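PDB 3H6E: carbohydrate kinase, FGGY from Novosphingobium aromaticivorans, which probably phosphorylates a carbohydrate substrate as a kinase of the FGGY family, whose domains share the actin-like ATPase fold. Local coordinates for residues V416-A421 / V444-L449; G389-E394 / S409-C414. One frame throughout, in Å; residues are numbered along the deposited sequence.

Contact 1: V416-A421 / V444-L449; sequences VYTANA and VRIEPL
Tyr417 and Arg445 face each other as a non-hydrogen-bonded pair, and Thr418 and Val444 as the next, hydrogen-bonded one, which makes this an antiparallel pairing at the margin of a mixed beta sheet: strand 443-445 is its outermost member within the chain. Three backbone bonds set the register. Val444 N donates to Thr418 O at 3.2 Å and almost straight, with 175° at the hydrogen; the return bond from Thr418 N to Val444 O is weak. Beyond the Tyr417 pair, Ile446 N reaches Val416 O at 2.9 Å, and the CA of Arg445 adds a CH...O contact to that same oxygen.

Side chains add to this pairing. On the face that carries Tyr417, the ring leans toward Arg445, CE1 lying 4.0 Å from its CB, with the ring plane turned 50° from the guanidinium. Beyond CB the Arg445 chain runs extended away from the ring, and its NH2 is hydrogen-bonded to Cys414 O. Replacing Tyr417 by an alanine would remove the ring and would probably leave the CA and CB of Arg445 without the ring carbons they rest against. Around Thr418, Ile446 meets Val416 CG1 through its CG1 at 4.1 Å and also rests on Val404 and Arg405 of helix 401-410. With chi1 at 52°, Thr418 holds OG1 between its backbone N and carbonyl carbon, 3.3 Å from Ile446 CD1.

Contact 2: G389-E394 / S409-C414; sequences GRILVE and SLRPDC
A beta-alpha-beta unit, strand 390-394, helix 401-410 and strand 415-419, frames this contact: the turn that leaves the helix and leads into the second strand comes back against the start of the first. The backbones approach most closely at Gly389 and Cys414, whose CA atoms are 4.9 Å apart, and the area buried between the segments is small, 176 Å² over both sides. Arg411 is the first residue to leave helical geometry, and a weak bond from Cys414 N to Arg411 O spans the turn.

Cys414 has the largest share of the buried area. Its SG stands opposite the backbone N about the CA-CB bond (chi1 178°), a torsion that extends the sulfur toward strand 390-394. There it packs on Ile391 CG1 at 3.8 Å and lies 3.6 Å from Gly389 O. Gly389 has a phi of 82°, a positive value that glycine adopts more readily than other residues.

Ile391 is buried, and it also touches Leu382 of helix 363-384, so its side chain joins that helix to the turn. Arg411 crosses it at about a right angle and meets it through the aliphatic part of its chain, which bends at chi2. The guanidinium is engaged with other residues: NH2 forms a salt bridge with Asp383 OD1, and NH1 makes a weak hydrogen bond to Ser387 O. Polar anchoring at the far end thus accompanies an apolar touch near the middle, where Arg411 CD comes to 4.0 Å from Ile391 CD1.

The two contacts lie in series along the chain, contact 2 closing before contact 1 opens, and their centres are about 9 Å apart on the same side of the molecule's centre. Strand 415-419 connects them: it follows the turn of contact 2, pairs in parallel with strand 390-394, and pairs antiparallel with strand 443-445 in contact 1. A probable hydrogen bond from Tyr417 N to Ile391 O, 2.6 Å long, joins them directly. Ser409 OG, near the end of helix 401-410, probably accepts a hydrogen bond from Leu449 N. Together they join the three strands at one edge of the seven-stranded sheet to helix 401-410, in the C-terminal part of this FGGY-family protein.

Contact 1: V416-A421 / V444-L449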
ATOM      1  N   VAL A 416     -19.837   2.989   5.963  1.00 26.62           N
ATOM      2  CA  VAL A 416     -19.011   2.161   5.089  1.00 24.46           C
ATOM      3  C   VAL A 416     -19.311   2.472   3.624  1.00 25.37           C
ATOM      4  O   VAL A 416     -20.469   2.582   3.228  1.00 28.49           O
ATOM      5  CB  VAL A 416     -19.254   0.664   5.354  1.00 26.91           C
ATOM      6  CG1 VAL A 416     -18.436  -0.192   4.396  1.00 26.81           C
ATOM      7  CG2 VAL A 416     -18.926   0.326   6.803  1.00 23.89           C
ATOM      8  N   TYR A 417     -18.267   2.616   2.819  1.00 26.65           N
ATOM      9  CA  TYR A 417     -18.433   3.005   1.422  1.00 27.11           C
ATOM     10  C   TYR A 417     -17.811   2.016   0.436  1.00 27.61           C
ATOM     11  O   TYR A 417     -16.932   1.229   0.790  1.00 27.83           O
ATOM     12  CB  TYR A 417     -17.824   4.388   1.182  1.00 25.88           C
ATOM     13  CG  TYR A 417     -18.555   5.527   1.851  1.00 28.66           C
ATOM     14  CD1 TYR A 417     -19.819   5.916   1.415  1.00 29.40           C
ATOM     15  CD2 TYR A 417     -17.976   6.232   2.903  1.00 26.58           C
ATOM     16  CE1 TYR A 417     -20.492   6.964   2.016  1.00 27.71           C
ATOM     17  CE2 TYR A 417     -18.639   7.283   3.511  1.00 27.10           C
ATOM     18  CZ  TYR A 417     -19.900   7.645   3.062  1.00 29.30           C
ATOM     19  OH  TYR A 417     -20.574   8.690   3.656  1.00 31.91           O
ATOM     20  N   THR A 418     -18.283   2.073  -0.805  1.00 28.70           N
ATOM     21  CA  THR A 418     -17.630   1.416  -1.932  1.00 30.13           C
ATOM     22  C   THR A 418     -17.721   2.359  -3.122  1.00 29.12           C
ATOM     23  O   THR A 418     -18.656   3.151  -3.213  1.00 28.49           O
ATOM     24  CB  THR A 418     -18.282   0.066  -2.294  1.00 30.83           C
ATOM     25  OG1 THR A 418     -19.693   0.247  -2.472  1.00 35.44           O
ATOM     26  CG2 THR A 418     -18.036  -0.964  -1.200  1.00 27.63           C
ATOM     27  N   ALA A 419     -16.744   2.285  -4.021  1.00 29.89           N
ATOM     28  CA  ALA A 419     -16.676   3.198  -5.155  1.00 31.33           C
ATOM     29  C   ALA A 419     -17.705   2.866  -6.237  1.00 34.51           C
ATOM     30  O   ALA A 419     -18.129   1.720  -6.375  1.00 33.33           O
ATOM     31  CB  ALA A 419     -15.274   3.223  -5.739  1.00 32.60           C
ATOM     32  N   ASN A 420     -18.091   3.886  -6.999  1.00 34.46           N
ATOM     33  CA  ASN A 420     -19.135   3.769  -8.009  1.00 35.65           C
ATOM     34  C   ASN A 420     -18.592   3.237  -9.327  1.00 39.33           C
ATOM     35  O   ASN A 420     -19.166   2.333  -9.932  1.00 39.94           O
ATOM     36  CB  ASN A 420     -19.759   5.141  -8.255  1.00 35.05           C
ATOM     37  CG  ASN A 420     -21.252   5.074  -8.423  1.00 35.21           C
ATOM     38  OD1 ASN A 420     -21.871   4.053  -8.135  1.00 35.89           O
ATOM     39  ND2 ASN A 420     -21.847   6.171  -8.878  1.00 37.72           N
ATOM     40  N   ALA A 421     -17.487   3.825  -9.771  1.00 37.48           N
ATOM     41  CA  ALA A 421     -16.850   3.425 -11.015  1.00 38.13           C
ATOM     42  C   ALA A 421     -15.396   3.050 -10.776  1.00 37.91           C
ATOM     43  O   ALA A 421     -14.805   3.424  -9.763  1.00 38.50           O
ATOM     44  CB  ALA A 421     -16.942   4.545 -12.032  1.00 41.23           C
ATOM     45  N   VAL A 444     -21.029   5.196  -2.635  1.00 29.54           N
ATOM     46  CA  VAL A 444     -22.360   4.744  -2.273  1.00 28.88           C
ATOM     47  C   VAL A 444     -22.265   4.111  -0.898  1.00 28.82           C
ATOM     48  O   VAL A 444     -21.436   3.229  -0.681  1.00 28.35           O
ATOM     49  CB  VAL A 444     -22.880   3.677  -3.266  1.00 30.41           C
ATOM     50  CG1 VAL A 444     -24.341   3.345  -2.978  1.00 25.50           C
ATOM     51  CG2 VAL A 444     -22.696   4.142  -4.709  1.00 28.45           C
ATOM     52  N   ARG A 445     -23.097   4.552   0.041  1.00 27.35           N
ATOM     53  CA  ARG A 445     -23.054   3.955   1.366  1.00 28.08           C
ATOM     54  C   ARG A 445     -23.618   2.542   1.347  1.00 30.84           C
ATOM     55  O   ARG A 445     -24.549   2.239   0.599  1.00 32.97           O
ATOM     56  CB  ARG A 445     -23.781   4.804   2.407  1.00 28.81           C
ATOM     57  CG  ARG A 445     -23.539   4.300   3.823  1.00 26.50           C
ATOM     58  CD  ARG A 445     -24.193   5.171   4.867  1.00 25.87           C
ATOM     59  NE  ARG A 445     -23.963   4.647   6.211  1.00 22.19           N
ATOM     60  CZ  ARG A 445     -24.500   5.156   7.312  1.00 22.70           C
ATOM     61  NH1 ARG A 445     -25.307   6.207   7.237  1.00 24.97           N
ATOM     62  NH2 ARG A 445     -24.231   4.614   8.490  1.00 22.79           N
ATOM     63  N   ILE A 446     -23.041   1.680   2.173  1.00 31.05           N
ATOM     64  CA  ILE A 446     -23.453   0.289   2.224  1.00 33.11           C
ATOM     65  C   ILE A 446     -24.510   0.069   3.297  1.00 33.71           C
ATOM     66  O   ILE A 446     -24.356   0.506   4.436  1.00 33.09           O
ATOM     67  CB  ILE A 446     -22.251  -0.643   2.490  1.00 31.93           C
ATOM     68  CG1 ILE A 446     -21.207  -0.482   1.387  1.00 31.53           C
ATOM     69  CG2 ILE A 446     -22.709  -2.090   2.589  1.00 30.19           C
ATOM     70  CD1 ILE A 446     -21.767  -0.676  -0.010  1.00 32.67           C
ATOM     71  N   GLU A 447     -25.587  -0.608   2.916  1.00 35.42           N
ATOM     72  CA  GLU A 447     -26.641  -0.964   3.850  1.00 36.01           C
ATOM     73  C   GLU A 447     -26.205  -2.181   4.651  1.00 35.10           C
ATOM     74  O   GLU A 447     -25.603  -3.103   4.100  1.00 36.38           O
ATOM     75  CB  GLU A 447     -27.922  -1.306   3.089  1.00 38.26           C
ATOM     76  CG  GLU A 447     -28.348  -0.270   2.060  1.00 40.36           C
ATOM     77  CD  GLU A 447     -29.305   0.763   2.627  1.00 46.42           C
ATOM     78  OE1 GLU A 447     -28.984   1.363   3.678  1.00 40.10           O
ATOM     79  OE2 GLU A 447     -30.377   0.973   2.014  1.00 48.95           O
ATOM     80  N   PRO A 448     -26.503  -2.191   5.957  1.00 32.14           N
ATOM     81  CA  PRO A 448     -26.269  -3.400   6.752  1.00 35.18           C
ATOM     82  C   PRO A 448     -27.021  -4.591   6.163  1.00 37.76           C
ATOM     83  O   PRO A 448     -27.931  -4.402   5.356  1.00 37.10           O
ATOM     84  CB  PRO A 448     -26.858  -3.034   8.117  1.00 33.76           C
ATOM     85  CG  PRO A 448     -26.774  -1.555   8.177  1.00 31.60           C
ATOM     86  CD  PRO A 448     -27.008  -1.078   6.775  1.00 31.61           C
ATOM     87  N   LEU A 449     -26.639  -5.802   6.559  1.00 38.22           N
ATOM     88  CA  LEU A 449     -27.312  -7.008   6.092  1.00 40.24           C
ATOM     89  C   LEU A 449     -28.766  -7.021   6.547  1.00 43.87           C
ATOM     90  O   LEU A 449     -29.059  -6.770   7.717  1.00 45.75           O
ATOM     91  CB  LEU A 449     -26.599  -8.256   6.614  1.00 38.78           C
ATOM     92  CG  LEU A 449     -25.205  -8.563   6.065  1.00 36.69           C
ATOM     93  CD1 LEU A 449     -24.524  -9.612   6.924  1.00 35.44           C
ATOM     94  CD2 LEU A 449     -25.276  -9.014   4.608  1.00 36.05           C
TER

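Contact 2: G389-E394 / S409-C414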
ATOM      1  N   GLY A 389     -16.011   6.508  11.898  1.00 21.48           N
ATOM      2  CA  GLY A 389     -16.603   7.533  11.058  1.00 22.28           C
ATOM      3  C   GLY A 389     -16.861   7.136   9.618  1.00 24.01           C
ATOM      4  O   GLY A 389     -18.006   6.962   9.210  1.00 23.62           O
ATOM      5  N   ARG A 390     -15.790   7.006   8.843  1.00 24.13           N
ATOM      6  CA  ARG A 390     -15.905   6.697   7.427  1.00 22.59           C
ATOM      7  C   ARG A 390     -14.912   5.619   7.033  1.00 22.12           C
ATOM      8  O   ARG A 390     -13.718   5.740   7.295  1.00 23.29           O
ATOM      9  CB  ARG A 390     -15.665   7.955   6.594  1.00 23.41           C
ATOM     10  CG  ARG A 390     -16.510   9.135   7.027  1.00 25.52           C
ATOM     11  CD  ARG A 390     -15.983  10.436   6.464  1.00 25.04           C
ATOM     12  NE  ARG A 390     -16.262  11.548   7.366  1.00 27.28           N
ATOM     13  CZ  ARG A 390     -17.272  12.396   7.222  1.00 27.27           C
ATOM     14  NH1 ARG A 390     -18.108  12.272   6.197  1.00 25.51           N
ATOM     15  NH2 ARG A 390     -17.439  13.378   8.103  1.00 27.72           N
ATOM     16  N   ILE A 391     -15.413   4.560   6.408  1.00 21.94           N
ATOM     17  CA  ILE A 391     -14.550   3.504   5.900  1.00 22.73           C
ATOM     18  C   ILE A 391     -14.808   3.270   4.419  1.00 23.17           C
ATOM     19  O   ILE A 391     -15.939   3.026   4.005  1.00 23.55           O
ATOM     20  CB  ILE A 391     -14.743   2.187   6.665  1.00 20.90           C
ATOM     21  CG1 ILE A 391     -14.498   2.407   8.156  1.00 22.36           C
ATOM     22  CG2 ILE A 391     -13.806   1.121   6.129  1.00 20.63           C
ATOM     23  CD1 ILE A 391     -14.410   1.130   8.955  1.00 24.20           C
ATOM     24  N   LEU A 392     -13.750   3.356   3.623  1.00 23.77           N
ATOM     25  CA  LEU A 392     -13.846   3.106   2.193  1.00 23.53           C
ATOM     26  C   LEU A 392     -13.195   1.773   1.859  1.00 22.70           C
ATOM     27  O   LEU A 392     -11.986   1.607   2.020  1.00 21.78           O
ATOM     28  CB  LEU A 392     -13.176   4.237   1.417  1.00 24.03           C
ATOM     29  CG  LEU A 392     -12.910   4.006  -0.072  1.00 26.46           C
ATOM     30  CD1 LEU A 392     -14.178   3.563  -0.794  1.00 26.56           C
ATOM     31  CD2 LEU A 392     -12.329   5.272  -0.694  1.00 24.74           C
ATOM     32  N   VAL A 393     -14.005   0.818   1.411  1.00 23.19           N
ATOM     33  CA  VAL A 393     -13.494  -0.481   0.987  1.00 23.09           C
ATOM     34  C   VAL A 393     -13.072  -0.419  -0.477  1.00 23.46           C
ATOM     35  O   VAL A 393     -13.806   0.097  -1.320  1.00 24.63           O
ATOM     36  CB  VAL A 393     -14.541  -1.597   1.174  1.00 23.06           C
ATOM     37  CG1 VAL A 393     -13.927  -2.956   0.885  1.00 23.03           C
ATOM     38  CG2 VAL A 393     -15.106  -1.564   2.585  1.00 23.62           C
ATOM     39  N   GLU A 394     -11.883  -0.934  -0.772  1.00 24.47           N
ATOM     40  CA  GLU A 394     -11.387  -1.012  -2.143  1.00 23.20           C
ATOM     41  C   GLU A 394     -10.826  -2.404  -2.401  1.00 23.50           C
ATOM     42  O   GLU A 394     -10.831  -3.256  -1.510  1.00 22.67           O
ATOM     43  CB  GLU A 394     -10.320   0.051  -2.396  1.00 22.80           C
ATOM     44  CG  GLU A 394     -10.775   1.460  -2.072  1.00 23.97           C
ATOM     45  CD  GLU A 394      -9.796   2.507  -2.554  1.00 27.89           C
ATOM     46  OE1 GLU A 394      -8.622   2.154  -2.793  1.00 31.94           O
ATOM     47  OE2 GLU A 394     -10.198   3.681  -2.694  1.00 31.78           O
ATOM     48  N   SER A 409     -23.096  -3.564   9.047  1.00 31.27           N
ATOM     49  CA  SER A 409     -23.883  -3.995  10.201  1.00 31.42           C
ATOM     50  C   SER A 409     -23.079  -3.914  11.489  1.00 29.89           C
ATOM     51  O   SER A 409     -23.579  -3.462  12.521  1.00 30.32           O
ATOM     52  CB  SER A 409     -24.395  -5.424  10.002  1.00 32.72           C
ATOM     53  OG  SER A 409     -25.201  -5.526   8.841  1.00 33.51           O
ATOM     54  N   LEU A 410     -21.830  -4.364  11.430  1.00 29.91           N
ATOM     55  CA  LEU A 410     -20.955  -4.335  12.597  1.00 29.32           C
ATOM     56  C   LEU A 410     -20.678  -2.904  13.051  1.00 28.48           C
ATOM     57  O   LEU A 410     -20.591  -2.634  14.245  1.00 25.01           O
ATOM     58  CB  LEU A 410     -19.645  -5.073  12.308  1.00 28.70           C
ATOM     59  CG  LEU A 410     -19.777  -6.592  12.151  1.00 31.25           C
ATOM     60  CD1 LEU A 410     -18.525  -7.196  11.532  1.00 28.97           C
ATOM     61  CD2 LEU A 410     -20.081  -7.237  13.488  1.00 32.63           C
ATOM     62  N   ARG A 411     -20.551  -1.995  12.088  1.00 28.61           N
ATOM     63  CA  ARG A 411     -20.307  -0.585  12.377  1.00 27.82           C
ATOM     64  C   ARG A 411     -21.517   0.257  11.986  1.00 27.62           C
ATOM     65  O   ARG A 411     -21.480   0.995  10.997  1.00 26.94           O
ATOM     66  CB  ARG A 411     -19.064  -0.104  11.632  1.00 26.71           C
ATOM     67  CG  ARG A 411     -17.908  -1.081  11.710  1.00 26.98           C
ATOM     68  CD  ARG A 411     -16.608  -0.350  11.976  1.00 27.54           C
ATOM     69  NE  ARG A 411     -15.648  -1.218  12.644  1.00 26.29           N
ATOM     70  CZ  ARG A 411     -14.608  -0.784  13.345  1.00 25.91           C
ATOM     71  NH1 ARG A 411     -14.385   0.522  13.485  1.00 22.53           N
ATOM     72  NH2 ARG A 411     -13.793  -1.663  13.909  1.00 26.74           N
ATOM     73  N   PRO A 412     -22.594   0.155  12.779  1.00 28.18           N
ATOM     74  CA  PRO A 412     -23.935   0.666  12.452  1.00 28.74           C
ATOM     75  C   PRO A 412     -23.997   2.185  12.227  1.00 26.16           C
ATOM     76  O   PRO A 412     -24.671   2.631  11.295  1.00 27.28           O
ATOM     77  CB  PRO A 412     -24.752   0.280  13.690  1.00 27.61           C
ATOM     78  CG  PRO A 412     -23.716   0.200  14.786  1.00 26.53           C
ATOM     79  CD  PRO A 412     -22.568  -0.462  14.115  1.00 26.93           C
ATOM     80  N   ASP A 413     -23.319   2.959  13.068  1.00 22.42           N
ATOM     81  CA  ASP A 413     -23.336   4.412  12.956  1.00 22.24           C
ATOM     82  C   ASP A 413     -22.198   4.886  12.065  1.00 22.93           C
ATOM     83  O   ASP A 413     -22.119   6.061  11.711  1.00 21.78           O
ATOM     84  CB  ASP A 413     -23.210   5.062  14.334  1.00 20.83           C
ATOM     85  CG  ASP A 413     -24.241   4.558  15.312  1.00 18.71           C
ATOM     86  OD1 ASP A 413     -25.421   4.447  14.935  1.00 19.82           O
ATOM     87  OD2 ASP A 413     -23.868   4.277  16.466  1.00 20.73           O
ATOM     88  N   CYS A 414     -21.310   3.964  11.720  1.00 23.72           N
ATOM     89  CA  CYS A 414     -20.221   4.268  10.806  1.00 23.14           C
ATOM     90  C   CYS A 414     -20.738   4.221   9.373  1.00 23.57           C
ATOM     91  O   CYS A 414     -21.672   3.481   9.066  1.00 24.14           O
ATOM     92  CB  CYS A 414     -19.080   3.268  10.998  1.00 24.37           C
ATOM     93  SG  CYS A 414     -17.680   3.478   9.882  1.00 25.70           S
TER